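Local structure of glycosyl hydrolase family 26 (Bacteroides ovatus, 4ZXO) at residues D193-L197 with K198-N202; D144-L147 with S148-T151; R222-G225 with D226-D230. The protein is a family 26 beta-mannanase that probably hydrolyses internal beta-1,4-mannosidic linkages of galactomannan with a TIM-barrel catalytic domain. All blocks are in the same frame, centred on the assembly; numbering follows the deposited sequence.

Contact 1 of 3, residues D193-L197 with K198-N202; sequences DRLRL and KGVNN
Leu195 and Arg196 meet Gly199 and Val200 in a local contact at the C-terminal end of helix 181-197, where the chain turns off toward strand 203-207. Gly199 is the first residue to depart from helical angles. It has positive phi (77°), and the turn is a Schellman motif. Lys198 N donates to Arg194 O and continues the helical pattern. Gly199 N then reaches Arg196 O at 3.0 Å, but it stands above that carbonyl plane and not on a lone pair. Val200 N closes the turn on Leu195 O at 2.9 Å, with an N-H...O angle of 162°. Val200 N is tilted 26° from the plane of the Leu195 carbonyl.

The apolar part of the motif joins Leu195 to Val200. The CB of Val200 points back at the helix, and its CG2 lies beside the backbone N, anti to the carbonyl carbon. This methyl meets Leu195 CD2 at 3.9 Å, and the two side chains pass at a slant. Lys198 CG touches Arg194 O at 3.0 Å. The lysine chain then bends at chi2 and chi3 and leads away from the helix to Asp144. A water donates to both Arg196 O (2.7 Å) and Asn201 OD1 (3.0 Å) and so ties the last turn to the loop.

Helix 132-147 runs alongside. Arg194 pairs with Asp140 and Lys198 with Asp144, so both cations have a carboxylate partner on that helix. Val200 rests on Ala143 of the same helix. Asn202, just before strand 203-207, bonds through its backbone to Val159 at the start of strand 159-162.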
loop_
_atom_site.group_PDB
_atom_site.type_symbol
_atom_site.label_atom_id
_atom_site.label_comp_id
_atom_site.label_asym_id
_atom_site.label_seq_id
_atom_site.Cartn_x
_atom_site.Cartn_y
_atom_site.Cartn_z
ATOM N N ASP A 193 -15.676 7.515 -7.961
ATOM C CA ASP A 193 -16.574 7.790 -9.091
ATOM C C ASP A 193 -15.844 7.770 -10.423
ATOM O O ASP A 193 -16.325 7.218 -11.427
ATOM C CB ASP A 193 -17.268 9.147 -8.909
ATOM C CG ASP A 193 -18.301 9.133 -7.782
ATOM O OD1 ASP A 193 -18.670 8.035 -7.291
ATOM O OD2 ASP A 193 -18.728 10.242 -7.379
ATOM N N ARG A 194 -14.673 8.386 -10.448
ATOM C CA ARG A 194 -13.977 8.446 -11.715
ATOM C C ARG A 194 -13.456 7.062 -12.083
ATOM O O ARG A 194 -13.509 6.647 -13.276
ATOM C CB ARG A 194 -12.810 9.447 -11.713
ATOM C CG ARG A 194 -13.148 10.868 -11.510
ATOM C CD ARG A 194 -14.227 11.336 -12.461
ATOM N NE ARG A 194 -13.735 11.488 -13.816
ATOM C CZ ARG A 194 -14.541 11.825 -14.829
ATOM N NH1 ARG A 194 -15.842 12.048 -14.620
ATOM N NH2 ARG A 194 -14.060 11.922 -16.066
ATOM N N LEU A 195 -12.967 6.311 -11.089
ATOM C CA LEU A 195 -12.518 4.980 -11.449
ATOM C C LEU A 195 -13.669 4.170 -12.014
ATOM O O LEU A 195 -13.530 3.445 -13.012
ATOM C CB LEU A 195 -11.921 4.285 -10.231
ATOM C CG LEU A 195 -10.644 4.916 -9.682
ATOM C CD1 LEU A 195 -10.247 4.196 -8.370
ATOM C CD2 LEU A 195 -9.510 4.741 -10.663
ATOM N N ARG A 196 -14.819 4.274 -11.381
ATOM C CA ARG A 196 -15.968 3.499 -11.890
ATOM C C ARG A 196 -16.440 3.913 -13.281
ATOM O O ARG A 196 -16.767 3.061 -14.112
ATOM C CB ARG A 196 -17.158 3.599 -10.956
ATOM C CG ARG A 196 -16.974 2.884 -9.651
ATOM C CD ARG A 196 -18.172 3.122 -8.780
ATOM N NE ARG A 196 -19.338 2.415 -9.295
ATOM C CZ ARG A 196 -20.573 2.792 -9.041
ATOM N NH1 ARG A 196 -20.772 3.890 -8.301
ATOM N NH2 ARG A 196 -21.591 2.090 -9.541
ATOM N N LEU A 197 -16.495 5.218 -13.515
ATOM C CA LEU A 197 -16.902 5.701 -14.824
ATOM C C LEU A 197 -15.972 5.183 -15.914
ATOM O O LEU A 197 -16.433 4.828 -16.999
ATOM C CB LEU A 197 -16.920 7.216 -14.861
ATOM C CG LEU A 197 -18.103 7.987 -14.302
ATOM C CD1 LEU A 197 -17.727 9.448 -14.123
ATOM C CD2 LEU A 197 -19.302 7.869 -15.211
ATOM N N LYS A 198 -14.671 5.130 -15.600
ATOM C CA LYS A 198 -13.642 4.681 -16.542
ATOM C C LYS A 198 -13.660 3.168 -16.750
ATOM O O LYS A 198 -12.954 2.648 -17.623
ATOM C CB LYS A 198 -12.228 5.100 -16.038
ATOM C CG LYS A 198 -11.956 6.611 -15.825
ATOM C CD LYS A 198 -11.697 7.429 -17.064
ATOM C CE LYS A 198 -10.305 7.257 -17.607
ATOM N NZ LYS A 198 -10.247 7.842 -18.977
ATOM N N GLY A 199 -14.421 2.443 -15.926
ATOM C CA GLY A 199 -14.465 0.994 -15.998
ATOM C C GLY A 199 -13.244 0.362 -15.380
ATOM O O GLY A 199 -12.805 -0.726 -15.802
ATOM N N VAL A 200 -12.674 1.035 -14.375
ATOM C CA VAL A 200 -11.517 0.453 -13.693
ATOM C C VAL A 200 -11.994 -0.647 -12.734
ATOM O O VAL A 200 -12.078 -0.444 -11.540
ATOM C CB VAL A 200 -10.716 1.520 -12.920
ATOM C CG1 VAL A 200 -9.470 0.901 -12.347
ATOM C CG2 VAL A 200 -10.275 2.619 -13.879
ATOM N N ASN A 201 -12.209 -1.839 -13.235
ATOM C CA ASN A 201 -12.808 -2.909 -12.456
ATOM C C ASN A 201 -11.792 -3.826 -11.818
ATOM O O ASN A 201 -12.128 -4.873 -11.280
ATOM C CB ASN A 201 -13.764 -3.703 -13.359
ATOM C CG ASN A 201 -14.854 -2.849 -13.894
ATOM O OD1 ASN A 201 -15.248 -1.848 -13.271
ATOM N ND2 ASN A 201 -15.361 -3.209 -15.060
ATOM N N ASN A 202 -10.534 -3.409 -11.877
ATOM C CA ASN A 202 -9.437 -4.181 -11.300
ATOM C C ASN A 202 -8.827 -3.501 -10.077
ATOM O O ASN A 202 -7.661 -3.743 -9.765
ATOM C CB ASN A 202 -8.338 -4.423 -12.363
ATOM C CG ASN A 202 -7.793 -3.145 -12.979
ATOM O OD1 ASN A 202 -8.516 -2.158 -13.193
ATOM N ND2 ASN A 202 -6.498 -3.155 -13.275
HETATM O O HOH W 1 -17.117 0.453 -13.667
#

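Contact 2 of 3, residues D144-L147 with S148-T151; sequences DFLL and SLKT
Phe145 O and Leu146 O each accept a backbone N-H from three residues on, from Ser148 and Leu149, as helix 132-147 gives way to the loop before strand 159-162. Both nitrogens stand well above the carbonyl planes. Ser148 N is 3.0 Å from Phe145 O, and Leu149 N is 3.2 Å from Leu146 O. Ser148 N also makes a weak bond to Asp144 O. Leu149 is then the centre of an inverse gamma turn.

Ser148 adds a second grip on Phe145 O. Its chi1 of 79° puts OG between the backbone N and the carbonyl carbon, turned back to the Phe145 carbonyl. OG donates to Phe145 O at 2.7 Å, in the carbonyl plane and on a lone pair. The same OG is also bonded to Arg85 NE, on helix 81-93.

Leu149 lies against the apolar side of the last turn. Its CD2 meets the Phe145 ring at CE2 (3.8 Å) and CZ, approaching obliquely. Its other methyl, CD1, touches Leu146 CD2 at 4.0 Å. Phe145 extends with CG anti to the backbone N (chi1 -177°), which carries the ring to Leu149 and to Phe81 and Arg85 of helix 81-93. Lys150 bends at its last torsion and brings NZ to Leu147 O at 3.5 Å, a weak bond.

The three-residue spacing is 3-10-like, as where an alpha-helix tightens at its end. Leu146 O probably also takes Asn202 ND2. Phe145 O is held by two donors, and Ser148 OG is tied to Arg85 as well, which together fix the exit from the helix.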
loop_
_atom_site.group_PDB
_atom_site.type_symbol
_atom_site.label_atom_id
_atom_site.label_comp_id
_atom_site.label_asym_id
_atom_site.label_seq_id
_atom_site.Cartn_x
_atom_site.Cartn_y
_atom_site.Cartn_z
ATOM N N ASP A 144 -6.411 5.624 -16.323
ATOM C CA ASP A 144 -5.838 5.121 -17.573
ATOM C C ASP A 144 -4.600 4.228 -17.341
ATOM O O ASP A 144 -4.433 3.199 -18.036
ATOM C CB ASP A 144 -5.435 6.274 -18.471
ATOM C CG ASP A 144 -6.613 6.985 -19.091
ATOM O OD1 ASP A 144 -7.723 6.405 -19.130
ATOM O OD2 ASP A 144 -6.409 8.129 -19.537
ATOM N N PHE A 145 -3.768 4.573 -16.344
ATOM C CA PHE A 145 -2.652 3.698 -16.022
ATOM C C PHE A 145 -3.157 2.345 -15.509
ATOM O O PHE A 145 -2.679 1.295 -15.926
ATOM C CB PHE A 145 -1.731 4.330 -15.002
ATOM C CG PHE A 145 -0.551 3.469 -14.711
ATOM C CD1 PHE A 145 0.509 3.427 -15.577
ATOM C CD2 PHE A 145 -0.499 2.687 -13.579
ATOM C CE1 PHE A 145 1.617 2.607 -15.307
ATOM C CE2 PHE A 145 0.609 1.869 -13.297
ATOM C CZ PHE A 145 1.651 1.834 -14.176
ATOM N N LEU A 146 -4.114 2.363 -14.598
ATOM C CA LEU A 146 -4.655 1.117 -14.056
ATOM C C LEU A 146 -5.237 0.197 -15.145
ATOM O O LEU A 146 -5.121 -1.032 -15.081
ATOM C CB LEU A 146 -5.724 1.438 -13.006
ATOM C CG LEU A 146 -5.145 2.131 -11.742
ATOM C CD1 LEU A 146 -6.238 2.496 -10.746
ATOM C CD2 LEU A 146 -4.061 1.294 -11.043
ATOM N N LEU A 147 -5.898 0.809 -16.118
ATOM C CA LEU A 147 -6.486 0.031 -17.217
ATOM C C LEU A 147 -5.417 -0.575 -18.143
ATOM O O LEU A 147 -5.709 -1.467 -18.961
ATOM C CB LEU A 147 -7.434 0.914 -18.016
ATOM C CG LEU A 147 -8.689 1.245 -17.211
ATOM C CD1 LEU A 147 -9.458 2.385 -17.860
ATOM C CD2 LEU A 147 -9.541 0.000 -17.124
ATOM N N SER A 148 -4.204 -0.059 -18.079
ATOM C CA SER A 148 -3.120 -0.553 -18.929
ATOM C C SER A 148 -2.402 -1.736 -18.278
ATOM O O SER A 148 -1.557 -2.374 -18.926
ATOM C CB SER A 148 -2.100 0.565 -19.210
ATOM O OG SER A 148 -1.217 0.767 -18.104
ATOM N N LEU A 149 -2.749 -2.039 -17.030
ATOM C CA LEU A 149 -2.151 -3.168 -16.340
ATOM C C LEU A 149 -2.856 -4.462 -16.766
ATOM O O LEU A 149 -3.858 -4.872 -16.158
ATOM C CB LEU A 149 -2.224 -2.964 -14.825
ATOM C CG LEU A 149 -1.597 -1.652 -14.385
ATOM C CD1 LEU A 149 -1.785 -1.516 -12.866
ATOM C CD2 LEU A 149 -0.151 -1.609 -14.726
ATOM N N LYS A 150 -2.369 -5.042 -17.860
ATOM C CA LYS A 150 -2.975 -6.259 -18.455
ATOM C C LYS A 150 -1.927 -7.346 -18.684
ATOM O O LYS A 150 -0.783 -7.050 -18.972
ATOM C CB LYS A 150 -3.639 -5.945 -19.804
ATOM C CG LYS A 150 -4.759 -4.941 -19.771
ATOM C CD LYS A 150 -5.636 -5.179 -21.024
ATOM C CE LYS A 150 -6.315 -3.923 -21.542
ATOM N NZ LYS A 150 -5.296 -2.966 -22.091
ATOM N N THR A 151 -2.326 -8.597 -18.566
ATOM C CA THR A 151 -1.433 -9.682 -18.948
ATOM C C THR A 151 -1.272 -9.676 -20.481
ATOM O O THR A 151 -2.025 -9.003 -21.214
ATOM C CB THR A 151 -1.962 -11.059 -18.464
ATOM O OG1 THR A 151 -3.123 -11.379 -19.238
ATOM C CG2 THR A 151 -2.352 -11.032 -16.966
#

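Contact 3 of 3, residues R222-G225 with D226-D230; sequences RYPG and DDIID
Gly225 to Ile228 form a type I beta turn in the loop between helix 216-219 and strand 231-235, just before the strand. Asp226 and Asp227 are its two central residues. Gly225 O accepts Ile228 N at 3.0 Å from above the carbonyl plane, which closes the turn. Ile229 N is a second donor to the same oxygen, at 3.0 Å and almost in line with the C=O bond. Gly225 itself adopts a positive phi.

Tyr223 reaches across the turn with CG anti to the backbone N (chi1 -178°). Its OH donates to the anti lone pair of Asp226 OD1 at 2.7 Å. OD1 lies at the ring edge, and the ring and carboxylate planes are 69° apart. His262 ND1 bonds to the same OD1. Ile229 CG1 touches both Tyr223 CE1 and Pro224 CG, 3.6 Å from each. Pro224 CB also meets Ile228 CD1. A water donates to Pro224 O (2.6 Å) and Asp227 OD1 (2.9 Å).

Pro224 and Ile228 pack on helix 181-197, while Tyr223 meets Tyr207 edge to face. The turn is thus part of a helix-to-strand connection of a beta/alpha barrel, leading the chain into strand 231-235 beside strand 203-207.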
loop_
_atom_site.group_PDB
_atom_site.type_symbol
_atom_site.label_atom_id
_atom_site.label_comp_id
_atom_site.label_asym_id
_atom_site.label_seq_id
_atom_site.Cartn_x
_atom_site.Cartn_y
_atom_site.Cartn_z
ATOM N N ARG A 222 -12.956 9.675 9.487
ATOM C CA ARG A 222 -12.924 10.154 8.103
ATOM C C ARG A 222 -13.100 9.024 7.066
ATOM O O ARG A 222 -12.649 9.135 5.879
ATOM C CB ARG A 222 -11.606 10.913 7.853
ATOM C CG ARG A 222 -11.569 12.181 8.651
ATOM C CD ARG A 222 -10.408 13.112 8.353
ATOM N NE ARG A 222 -10.702 14.339 9.111
ATOM C CZ ARG A 222 -10.343 15.564 8.738
ATOM N NH1 ARG A 222 -9.628 15.747 7.611
ATOM N NH2 ARG A 222 -10.721 16.620 9.487
ATOM N N TYR A 223 -13.721 7.946 7.506
ATOM C CA TYR A 223 -13.932 6.780 6.657
ATOM C C TYR A 223 -15.053 7.043 5.655
ATOM O O TYR A 223 -16.174 7.390 6.070
ATOM C CB TYR A 223 -14.300 5.597 7.558
ATOM C CG TYR A 223 -14.509 4.279 6.882
ATOM C CD1 TYR A 223 -13.469 3.550 6.340
ATOM C CD2 TYR A 223 -15.763 3.693 6.884
ATOM C CE1 TYR A 223 -13.677 2.360 5.744
ATOM C CE2 TYR A 223 -15.983 2.435 6.325
ATOM C CZ TYR A 223 -14.932 1.774 5.758
ATOM O OH TYR A 223 -15.185 0.524 5.217
ATOM N N PRO A 224 -14.766 6.838 4.343
ATOM C CA PRO A 224 -15.761 7.211 3.329
ATOM C C PRO A 224 -16.844 6.141 3.117
ATOM O O PRO A 224 -17.777 6.372 2.361
ATOM C CB PRO A 224 -14.912 7.403 2.065
ATOM C CG PRO A 224 -13.761 6.361 2.266
ATOM C CD PRO A 224 -13.449 6.481 3.754
ATOM N N GLY A 225 -16.744 4.997 3.771
ATOM C CA GLY A 225 -17.840 4.050 3.725
ATOM C C GLY A 225 -17.514 2.668 3.174
ATOM O O GLY A 225 -16.562 2.473 2.395
ATOM N N ASP A 226 -18.317 1.708 3.619
ATOM C CA ASP A 226 -18.119 0.312 3.260
ATOM C C ASP A 226 -18.289 0.036 1.786
ATOM O O ASP A 226 -17.815 -1.001 1.270
ATOM C CB ASP A 226 -19.088 -0.570 4.045
ATOM C CG ASP A 226 -18.745 -0.638 5.499
ATOM O OD1 ASP A 226 -17.587 -0.418 5.894
ATOM O OD2 ASP A 226 -19.641 -0.988 6.273
ATOM N N ASP A 227 -19.029 0.904 1.114
ATOM C CA ASP A 227 -19.268 0.741 -0.319
ATOM C C ASP A 227 -18.082 1.254 -1.183
ATOM O O ASP A 227 -18.067 1.094 -2.418
ATOM C CB ASP A 227 -20.550 1.498 -0.698
ATOM C CG ASP A 227 -20.467 2.997 -0.387
ATOM O OD1 ASP A 227 -19.856 3.412 0.636
ATOM O OD2 ASP A 227 -21.039 3.767 -1.183
ATOM N N ILE A 228 -17.109 1.893 -0.535
ATOM C CA ILE A 228 -15.940 2.424 -1.237
ATOM C C ILE A 228 -14.690 1.638 -0.854
ATOM O O ILE A 228 -13.897 1.260 -1.720
ATOM C CB ILE A 228 -15.765 3.943 -0.916
ATOM C CG1 ILE A 228 -16.911 4.720 -1.589
ATOM C CG2 ILE A 228 -14.423 4.456 -1.395
ATOM C CD1 ILE A 228 -16.974 6.165 -1.200
ATOM N N ILE A 229 -14.502 1.406 0.447
ATOM C CA ILE A 229 -13.252 0.829 0.946
ATOM C C ILE A 229 -13.358 -0.690 0.960
ATOM O O ILE A 229 -14.378 -1.251 1.351
ATOM C CB ILE A 229 -12.923 1.339 2.361
ATOM C CG1 ILE A 229 -12.707 2.886 2.343
ATOM C CG2 ILE A 229 -11.663 0.620 2.905
ATOM C CD1 ILE A 229 -11.532 3.343 1.381
ATOM N N ASP A 230 -12.296 -1.344 0.520
ATOM C CA ASP A 230 -12.201 -2.817 0.548
ATOM C C ASP A 230 -11.225 -3.357 1.597
ATOM O O ASP A 230 -11.401 -4.487 2.061
ATOM C CB ASP A 230 -11.762 -3.334 -0.826
ATOM C CG ASP A 230 -12.707 -2.913 -1.878
ATOM O OD1 ASP A 230 -13.875 -3.326 -1.799
ATOM O OD2 ASP A 230 -12.343 -2.145 -2.763
HETATM O O HOH W 2 -19.907 6.295 0.894
#

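In the fold
The contacts follow in series along the chain, in the order 2, 1, 3. Contacts 1 and 2 are helix-to-loop exits, and contact 3 lies wholly in a loop. Each leads into one of three neighbouring parallel strands of the barrel: 159-162, 203-207 and 231-235. The centres of contacts 1 and 2 are about 12 Å apart, and the two touch. Leu147 packs against the backbone of Lys198 and Gly199, joining the ends of helices 132-147 and 181-197. Contact 3 is separate, its centre about 16 Å from contact 1 and about 24 Å from contact 2. All three lie at the N-terminal ends of the strands, opposite the end where TIM-barrel active sites lie, so their role is probably structural.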